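PDB 2FFG: ykuJ from Bacillus subtilis, which is of unknown function but folds as a small alpha-beta protein of the DUF1797 family, with two helices and a four-stranded antiparallel sheet. Local coordinates for residues K44-V52 against T61-V70. Residues are numbered along the deposited sequence; the frame is centred on the assembly and turned at random.
Sequences KNQTFELTV and TYPFDNIDMV
F48 and L50 pair with F64 and Y62 in the antiparallel hairpin of strands 47-54 and 57-64. Backbone bonds run both ways in each hydrogen-bonded pair: F64 N reaches F48 O at 2.8 Å, and L50 N meets Y62 O at 2.9 Å and 171°. P63, which has no N-H to give, suits the non-hydrogen-bonded place opposite E49.

Apolar contacts gather on the face carrying F48, L50, Y62 and F64. F48 CG lies anti to the carbonyl carbon (chi1 -62°), which sets the ring against V70 and I67. The large flat ring offers one face to V70 CG1 (4.1 Å from F48 CG) and its CE1 and CZ to I67 (F48 CE1 to I67 CB 4.0 Å). F64 CE1 touches L50 CB at 4.1 Å, and V52 CG2 comes within 3.6 Å of Y62 CE1. On the other face T51 OG1 lies beside T61 CG2, beta-branched residues suited to a strand.

N66 is the helix N-cap: its short amide side chain lets OD1 accept from M69 N (3.1 Å) and, weakly, D68 N. L11 of helix 3-21 packs on I67 and V70. Polar backbone bonds thus fix the strand register, while apolar F48, L50 and F64 hold the hairpin to the start of helix 67-79.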
ATOM      1  N   LYS A  44      14.980  -7.172 -11.904  1.00 82.76           N
ATOM      2  CA  LYS A  44      15.822  -7.921 -12.827  1.00 82.08           C
ATOM      3  C   LYS A  44      16.155  -6.890 -13.895  1.00 81.44           C
ATOM      4  O   LYS A  44      16.399  -7.193 -15.065  1.00 81.25           O
ATOM      5  CB  LYS A  44      15.035  -9.089 -13.419  1.00 63.07           C
ATOM      6  CG  LYS A  44      14.509 -10.063 -12.371  1.00 63.71           C
ATOM      7  CD  LYS A  44      13.325  -9.490 -11.606  1.00 63.60           C
ATOM      8  CE  LYS A  44      12.924 -10.361 -10.428  1.00 62.70           C
ATOM      9  NZ  LYS A  44      13.898 -10.244  -9.314  1.00 63.81           N
ATOM     10  N   ASN A  45      16.140  -5.654 -13.421  1.00 58.92           N
ATOM     11  CA  ASN A  45      16.400  -4.435 -14.163  1.00 59.10           C
ATOM     12  C   ASN A  45      15.678  -3.488 -13.218  1.00 57.74           C
ATOM     13  O   ASN A  45      15.659  -3.717 -12.007  1.00 57.49           O
ATOM     14  CB  ASN A  45      15.704  -4.436 -15.528  1.00 67.64           C
ATOM     15  CG  ASN A  45      16.228  -3.338 -16.459  1.00 69.97           C
ATOM     16  OD1 ASN A  45      17.108  -3.576 -17.296  1.00 68.79           O
ATOM     17  ND2 ASN A  45      15.693  -2.129 -16.307  1.00 69.23           N
ATOM     18  N   GLN A  46      15.065  -2.449 -13.756  1.00 63.16           N
ATOM     19  CA  GLN A  46      14.332  -1.506 -12.926  1.00 60.66           C
ATOM     20  C   GLN A  46      13.021  -1.293 -13.669  1.00 57.87           C
ATOM     21  O   GLN A  46      12.540  -0.167 -13.790  1.00 59.46           O
ATOM     22  CB  GLN A  46      15.111  -0.191 -12.824  1.00 61.65           C
ATOM     23  CG  GLN A  46      16.602  -0.371 -12.527  1.00 63.38           C
ATOM     24  CD  GLN A  46      16.889  -0.638 -11.059  1.00 65.08           C
ATOM     25  OE1 GLN A  46      16.810   0.269 -10.232  1.00 66.87           O
ATOM     26  NE2 GLN A  46      17.216  -1.884 -10.729  1.00 63.05           N
ATOM     27  N   THR A  47      12.441  -2.394 -14.147  1.00 41.39           N
ATOM     28  CA  THR A  47      11.213  -2.344 -14.933  1.00 36.92           C
ATOM     29  C   THR A  47       9.894  -2.722 -14.273  1.00 33.87           C
ATOM     30  O   THR A  47       9.828  -3.497 -13.320  1.00 32.49           O
ATOM     31  CB  THR A  47      11.338  -3.217 -16.193  1.00 39.03           C
ATOM     32  OG1 THR A  47      11.385  -4.599 -15.813  1.00 36.86           O
ATOM     33  CG2 THR A  47      12.603  -2.854 -16.972  1.00 38.96           C
ATOM     34  N   PHE A  48       8.831  -2.165 -14.827  1.00 37.11           N
ATOM     35  CA  PHE A  48       7.492  -2.423 -14.346  1.00 35.48           C
ATOM     36  C   PHE A  48       6.736  -3.176 -15.422  1.00 34.19           C
ATOM     37  O   PHE A  48       6.929  -2.938 -16.616  1.00 34.14           O
ATOM     38  CB  PHE A  48       6.762  -1.117 -14.062  1.00 27.48           C
ATOM     39  CG  PHE A  48       7.398  -0.288 -12.988  1.00 29.26           C
ATOM     40  CD1 PHE A  48       8.557   0.434 -13.240  1.00 28.87           C
ATOM     41  CD2 PHE A  48       6.844  -0.237 -11.716  1.00 28.91           C
ATOM     42  CE1 PHE A  48       9.155   1.195 -12.240  1.00 29.12           C
ATOM     43  CE2 PHE A  48       7.434   0.519 -10.710  1.00 26.42           C
ATOM     44  CZ  PHE A  48       8.587   1.232 -10.968  1.00 26.65           C
ATOM     45  N   GLU A  49       5.898  -4.108 -14.998  1.00 27.24           N
ATOM     46  CA  GLU A  49       5.074  -4.856 -15.929  1.00 26.24           C
ATOM     47  C   GLU A  49       3.625  -4.527 -15.585  1.00 24.69           C
ATOM     48  O   GLU A  49       3.146  -4.829 -14.493  1.00 23.92           O
ATOM     49  CB  GLU A  49       5.314  -6.353 -15.794  1.00 37.35           C
ATOM     50  CG  GLU A  49       4.508  -7.166 -16.788  1.00 41.61           C
ATOM     51  CD  GLU A  49       4.617  -8.653 -16.546  1.00 43.84           C
ATOM     52  OE1 GLU A  49       4.205  -9.112 -15.456  1.00 48.77           O
ATOM     53  OE2 GLU A  49       5.111  -9.362 -17.443  1.00 44.34           O
ATOM     54  N   LEU A  50       2.940  -3.876 -16.511  1.00 27.28           N
ATOM     55  CA  LEU A  50       1.554  -3.512 -16.293  1.00 25.67           C
ATOM     56  C   LEU A  50       0.604  -4.525 -16.935  1.00 23.61           C
ATOM     57  O   LEU A  50       0.725  -4.853 -18.112  1.00 21.80           O
ATOM     58  CB  LEU A  50       1.292  -2.126 -16.866  1.00 26.98           C
ATOM     59  CG  LEU A  50      -0.123  -1.569 -16.699  1.00 28.88           C
ATOM     60  CD1 LEU A  50      -0.337  -1.076 -15.277  1.00 26.84           C
ATOM     61  CD2 LEU A  50      -0.325  -0.430 -17.679  1.00 29.96           C
ATOM     62  N   THR A  51      -0.331  -5.018 -16.135  1.00 23.94           N
ATOM     63  CA  THR A  51      -1.330  -5.972 -16.587  1.00 21.52           C
ATOM     64  C   THR A  51      -2.686  -5.266 -16.581  1.00 21.68           C
ATOM     65  O   THR A  51      -3.119  -4.741 -15.554  1.00 19.67           O
ATOM     66  CB  THR A  51      -1.349  -7.198 -15.660  1.00 20.90           C
ATOM     67  OG1 THR A  51      -0.080  -7.860 -15.742  1.00 20.45           O
ATOM     68  CG2 THR A  51      -2.439  -8.167 -16.063  1.00 18.09           C
ATOM     69  N   VAL A  52      -3.333  -5.238 -17.746  1.00 21.36           N
ATOM     70  CA  VAL A  52      -4.624  -4.576 -17.922  1.00 21.84           C
ATOM     71  C   VAL A  52      -5.740  -5.610 -18.047  1.00 22.83           C
ATOM     72  O   VAL A  52      -5.764  -6.407 -18.988  1.00 22.12           O
ATOM     73  CB  VAL A  52      -4.623  -3.708 -19.202  1.00 23.13           C
ATOM     74  CG1 VAL A  52      -5.907  -2.886 -19.279  1.00 20.82           C
ATOM     75  CG2 VAL A  52      -3.385  -2.823 -19.230  1.00 23.67           C
ATOM     76  N   THR A  61      -0.314  -7.651 -20.967  1.00 26.58           N
ATOM     77  CA  THR A  61       0.773  -7.064 -20.194  1.00 25.75           C
ATOM     78  C   THR A  61       1.648  -6.175 -21.057  1.00 24.56           C
ATOM     79  O   THR A  61       1.847  -6.443 -22.234  1.00 26.72           O
ATOM     80  CB  THR A  61       1.665  -8.129 -19.588  1.00 26.67           C
ATOM     81  OG1 THR A  61       2.337  -8.829 -20.637  1.00 31.38           O
ATOM     82  CG2 THR A  61       0.847  -9.099 -18.770  1.00 26.24           C
ATOM     83  N   TYR A  62       2.167  -5.117 -20.453  1.00 22.47           N
ATOM     84  CA  TYR A  62       3.018  -4.160 -21.145  1.00 21.00           C
ATOM     85  C   TYR A  62       4.222  -3.808 -20.282  1.00 20.89           C
ATOM     86  O   TYR A  62       4.072  -3.400 -19.126  1.00 21.91           O
ATOM     87  CB  TYR A  62       2.237  -2.881 -21.450  1.00 17.41           C
ATOM     88  CG  TYR A  62       0.937  -3.136 -22.163  1.00 19.18           C
ATOM     89  CD1 TYR A  62      -0.216  -3.489 -21.455  1.00 18.13           C
ATOM     90  CD2 TYR A  62       0.864  -3.076 -23.554  1.00 19.66           C
ATOM     91  CE1 TYR A  62      -1.413  -3.776 -22.120  1.00 18.77           C
ATOM     92  CE2 TYR A  62      -0.321  -3.366 -24.233  1.00 18.22           C
ATOM     93  CZ  TYR A  62      -1.458  -3.712 -23.512  1.00 21.19           C
ATOM     94  OH  TYR A  62      -2.633  -3.985 -24.183  1.00 24.29           O
ATOM     95  N   PRO A  63       5.438  -3.977 -20.826  1.00 21.50           N
ATOM     96  CA  PRO A  63       6.627  -3.647 -20.036  1.00 21.30           C
ATOM     97  C   PRO A  63       6.955  -2.149 -20.082  1.00 20.83           C
ATOM     98  O   PRO A  63       6.677  -1.475 -21.065  1.00 22.51           O
ATOM     99  CB  PRO A  63       7.706  -4.512 -20.673  1.00 21.05           C
ATOM    100  CG  PRO A  63       7.312  -4.509 -22.122  1.00 20.37           C
ATOM    101  CD  PRO A  63       5.805  -4.672 -22.076  1.00 19.83           C
ATOM    102  N   PHE A  64       7.504  -1.636 -18.988  1.00 21.24           N
ATOM    103  CA  PHE A  64       7.900  -0.235 -18.864  1.00 21.59           C
ATOM    104  C   PHE A  64       9.167  -0.226 -18.015  1.00 23.89           C
ATOM    105  O   PHE A  64       9.261  -0.947 -17.023  1.00 23.78           O
ATOM    106  CB  PHE A  64       6.837   0.605 -18.142  1.00 21.29           C
ATOM    107  CG  PHE A  64       5.575   0.811 -18.927  1.00 24.74           C
ATOM    108  CD1 PHE A  64       4.562  -0.142 -18.914  1.00 23.73           C
ATOM    109  CD2 PHE A  64       5.397   1.965 -19.689  1.00 24.38           C
ATOM    110  CE1 PHE A  64       3.389   0.051 -19.648  1.00 24.76           C
ATOM    111  CE2 PHE A  64       4.233   2.164 -20.424  1.00 24.71           C
ATOM    112  CZ  PHE A  64       3.227   1.203 -20.402  1.00 25.94           C
ATOM    113  N   ASP A  65      10.142   0.585 -18.404  1.00 28.94           N
ATOM    114  CA  ASP A  65      11.384   0.669 -17.650  1.00 32.85           C
ATOM    115  C   ASP A  65      11.456   2.016 -16.960  1.00 33.72           C
ATOM    116  O   ASP A  65      12.424   2.315 -16.268  1.00 37.74           O
ATOM    117  CB  ASP A  65      12.596   0.492 -18.570  1.00 47.15           C
ATOM    118  CG  ASP A  65      12.629   1.511 -19.691  1.00 52.32           C
ATOM    119  OD1 ASP A  65      11.735   1.467 -20.563  1.00 55.88           O
ATOM    120  OD2 ASP A  65      13.543   2.362 -19.700  1.00 56.42           O
ATOM    121  N   ASN A  66      10.415   2.821 -17.131  1.00 29.10           N
ATOM    122  CA  ASN A  66      10.381   4.131 -16.518  1.00 28.80           C
ATOM    123  C   ASN A  66       9.112   4.362 -15.696  1.00 29.26           C
ATOM    124  O   ASN A  66       7.999   4.318 -16.215  1.00 28.69           O
ATOM    125  CB  ASN A  66      10.507   5.207 -17.593  1.00 38.12           C
ATOM    126  CG  ASN A  66      10.507   6.597 -17.014  1.00 39.52           C
ATOM    127  OD1 ASN A  66       9.561   6.990 -16.337  1.00 40.79           O
ATOM    128  ND2 ASN A  66      11.572   7.350 -17.269  1.00 42.10           N
ATOM    129  N   ILE A  67       9.303   4.627 -14.410  1.00 29.54           N
ATOM    130  CA  ILE A  67       8.214   4.859 -13.479  1.00 29.10           C
ATOM    131  C   ILE A  67       7.230   5.969 -13.889  1.00 29.68           C
ATOM    132  O   ILE A  67       6.025   5.855 -13.658  1.00 28.36           O
ATOM    133  CB  ILE A  67       8.780   5.171 -12.084  1.00 33.68           C
ATOM    134  CG1 ILE A  67       7.658   5.142 -11.050  1.00 33.24           C
ATOM    135  CG2 ILE A  67       9.475   6.532 -12.094  1.00 32.23           C
ATOM    136  CD1 ILE A  67       6.697   6.356 -10.940  1.00 39.50           C
ATOM    137  N   ASP A  68       7.732   7.038 -14.494  1.00 33.53           N
ATOM    138  CA  ASP A  68       6.851   8.127 -14.899  1.00 35.56           C
ATOM    139  C   ASP A  68       5.943   7.701 -16.036  1.00 35.10           C
ATOM    140  O   ASP A  68       4.779   8.096 -16.092  1.00 34.52           O
ATOM    141  CB  ASP A  68       7.652   9.374 -15.325  1.00 37.14           C
ATOM    142  CG  ASP A  68       8.263  10.112 -14.145  1.00 38.43           C
ATOM    143  OD1 ASP A  68       7.701  10.027 -13.036  1.00 37.48           O
ATOM    144  OD2 ASP A  68       9.296  10.790 -14.326  1.00 41.00           O
HETATM  145  N   MSE A  69       6.479   6.888 -16.938  1.00 31.72           N
HETATM  146  CA  MSE A  69       5.714   6.418 -18.075  1.00 31.48           C
HETATM  147  C   MSE A  69       4.671   5.355 -17.750  1.00 28.39           C
HETATM  148  O   MSE A  69       3.628   5.297 -18.394  1.00 27.84           O
HETATM  149  CB  MSE A  69       6.673   5.927 -19.142  1.00 53.52           C
HETATM  150  CG  MSE A  69       7.484   7.070 -19.707  1.00 62.42           C
HETATM  151 SE   MSE A  69       8.803   6.511 -20.954  1.00 76.94          SE
HETATM  152  CE  MSE A  69       7.615   5.979 -22.393  1.00 69.49           C
ATOM    153  N   VAL A  70       4.944   4.509 -16.765  1.00 23.20           N
ATOM    154  CA  VAL A  70       3.975   3.498 -16.396  1.00 20.57           C
ATOM    155  C   VAL A  70       2.877   4.196 -15.591  1.00 20.27           C
ATOM    156  O   VAL A  70       1.704   3.870 -15.706  1.00 22.36           O
ATOM    157  CB  VAL A  70       4.632   2.364 -15.577  1.00 26.10           C
ATOM    158  CG1 VAL A  70       5.232   2.916 -14.288  1.00 24.27           C
ATOM    159  CG2 VAL A  70       3.604   1.274 -15.292  1.00 24.59           C
TER